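Local coordinates for protein cytochrome P450 monooxygenase (Rhodococcus sp. ECU0066, PDB 6KBH) that probably acts as a self-sufficient monooxygenase, joining a heme-binding P450 part to FMN- and [2Fe-2S]-binding reductase parts in one chain, at residues M594-K599 with L620-R625. Residues are numbered along the deposited sequence; the frame is centred on the assembly and turned at random.
Sequences MADQVK and LDRLAR
Asp-596 and Arg-622 form a salt bridge between helix 588-601 and the short helix 620-625. NH2 of Arg-622 donates to OD2 of Asp-596 over 3.1 Å, with an N-H...O angle of 159°, and the donor approaches OD2 almost head-on, in line with the CG-OD2 bond. Carboxylate and guanidinium lie almost in one plane, 6° apart, yet a single N-H grips a single oxygen, so this is an end-on bridge, not a two-pronged one. The Arg-622 chain starts with CG anti to the backbone N (chi1 163°) and bends at chi2, which carries the guanidinium across to the neighbouring helix.

NH2 of Arg-625 stays 5.2 Å from OD1 of Asp-596, an opposite charge not in contact.

Apolar packing lies beneath: Leu-623 rests on Ile-588 and Ile-592 of the first helix and on Ile-607 and Tyr-609 of strand 605-611, in a five-stranded parallel sheet consistent with the Rossmann-like nucleotide-binding domain of ferredoxin reductase-type proteins.

Because NE2 of His-627 is hydrogen-bonded to OD1 of Asp-596 and the Cys-525 carbonyl takes NH1 of Arg-622, each flat group has a second anchor that should limit its rotation. Arg-622 thus ties both helices to the loop at Cys-525, its side chain about 10 Å from that of the FMN-binding Ser-523 and about 11 Å from the bound FMN, close to the flavin site without touching it.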
# COMPACT_ATOMS: atom_id res chain seq x y z
N MET A 594 -15.21 2.27 -30.72
CA MET A 594 -16.34 3.19 -30.70
C MET A 594 -17.12 3.12 -32.01
O MET A 594 -18.35 3.26 -32.02
CB MET A 594 -15.86 4.61 -30.44
CG MET A 594 -14.94 4.74 -29.24
SD MET A 594 -14.20 6.36 -29.09
CE MET A 594 -15.49 7.26 -28.23
N ALA A 595 -16.42 2.92 -33.13
CA ALA A 595 -17.10 2.70 -34.40
C ALA A 595 -17.97 1.46 -34.34
O ALA A 595 -19.06 1.42 -34.93
CB ALA A 595 -16.08 2.60 -35.53
N ASP A 596 -17.52 0.43 -33.63
CA ASP A 596 -18.27 -0.82 -33.57
C ASP A 596 -19.53 -0.68 -32.71
O ASP A 596 -20.59 -1.20 -33.08
CB ASP A 596 -17.38 -1.95 -33.05
CG ASP A 596 -16.36 -2.40 -34.08
OD1 ASP A 596 -16.52 -2.06 -35.26
OD2 ASP A 596 -15.41 -3.11 -33.70
N GLN A 597 -19.43 0.00 -31.56
CA GLN A 597 -20.62 0.27 -30.76
C GLN A 597 -21.71 0.93 -31.59
O GLN A 597 -22.88 0.54 -31.52
CB GLN A 597 -20.30 1.17 -29.55
CG GLN A 597 -19.18 0.73 -28.64
CD GLN A 597 -19.57 0.81 -27.17
OE1 GLN A 597 -20.26 -0.06 -26.65
NE2 GLN A 597 -19.17 1.89 -26.51
N VAL A 598 -21.33 1.91 -32.41
CA VAL A 598 -22.31 2.69 -33.15
C VAL A 598 -22.92 1.88 -34.29
O VAL A 598 -24.08 2.08 -34.64
CB VAL A 598 -21.68 4.00 -33.65
CG1 VAL A 598 -22.69 4.81 -34.43
CG2 VAL A 598 -21.15 4.80 -32.47
N LYS A 599 -22.15 0.97 -34.90
CA LYS A 599 -22.75 0.12 -35.91
C LYS A 599 -23.77 -0.83 -35.29
O LYS A 599 -24.74 -1.21 -35.95
CB LYS A 599 -21.67 -0.64 -36.69
CG LYS A 599 -21.35 -2.06 -36.22
CD LYS A 599 -20.87 -2.87 -37.42
CE LYS A 599 -20.43 -4.28 -37.05
NZ LYS A 599 -20.05 -5.03 -38.27
N LEU A 620 -6.88 -1.23 -41.35
CA LEU A 620 -7.51 -0.93 -42.63
C LEU A 620 -8.23 -2.15 -43.18
O LEU A 620 -9.34 -2.05 -43.71
CB LEU A 620 -6.46 -0.43 -43.63
CG LEU A 620 -5.64 0.79 -43.24
CD1 LEU A 620 -4.46 0.91 -44.18
CD2 LEU A 620 -6.49 2.05 -43.29
N ASP A 621 -7.59 -3.32 -43.07
CA ASP A 621 -8.26 -4.59 -43.33
C ASP A 621 -9.56 -4.69 -42.53
O ASP A 621 -10.64 -4.90 -43.09
CB ASP A 621 -7.32 -5.73 -42.96
CG ASP A 621 -6.56 -5.46 -41.66
OD1 ASP A 621 -5.90 -4.41 -41.57
OD2 ASP A 621 -6.65 -6.29 -40.73
N ARG A 622 -9.45 -4.54 -41.22
CA ARG A 622 -10.62 -4.53 -40.35
C ARG A 622 -11.58 -3.41 -40.75
O ARG A 622 -12.80 -3.60 -40.78
CB ARG A 622 -10.16 -4.37 -38.91
CG ARG A 622 -11.22 -3.95 -37.93
CD ARG A 622 -10.89 -4.56 -36.59
NE ARG A 622 -11.83 -4.20 -35.55
CZ ARG A 622 -11.63 -4.48 -34.26
NH1 ARG A 622 -10.53 -5.12 -33.90
NH2 ARG A 622 -12.53 -4.12 -33.36
N LEU A 623 -11.03 -2.23 -41.07
CA LEU A 623 -11.84 -1.07 -41.46
C LEU A 623 -12.44 -1.23 -42.85
O LEU A 623 -13.36 -0.47 -43.20
CB LEU A 623 -10.96 0.18 -41.42
CG LEU A 623 -11.45 1.48 -40.78
CD1 LEU A 623 -12.23 1.19 -39.53
CD2 LEU A 623 -10.22 2.30 -40.45
N ALA A 624 -11.94 -2.16 -43.66
CA ALA A 624 -12.50 -2.42 -44.98
C ALA A 624 -13.66 -3.40 -44.93
O ALA A 624 -14.69 -3.18 -45.57
CB ALA A 624 -11.41 -2.95 -45.92
N ARG A 625 -13.50 -4.48 -44.17
CA ARG A 625 -14.55 -5.49 -44.05
C ARG A 625 -15.78 -4.94 -43.35
O ARG A 625 -16.91 -5.33 -43.68
CB ARG A 625 -13.99 -6.70 -43.30
CG ARG A 625 -15.02 -7.64 -42.69
CD ARG A 625 -14.60 -8.05 -41.28
NE ARG A 625 -14.97 -7.06 -40.28
CZ ARG A 625 -14.54 -7.06 -39.02
NH1 ARG A 625 -13.72 -8.01 -38.60
NH2 ARG A 625 -14.95 -6.12 -38.18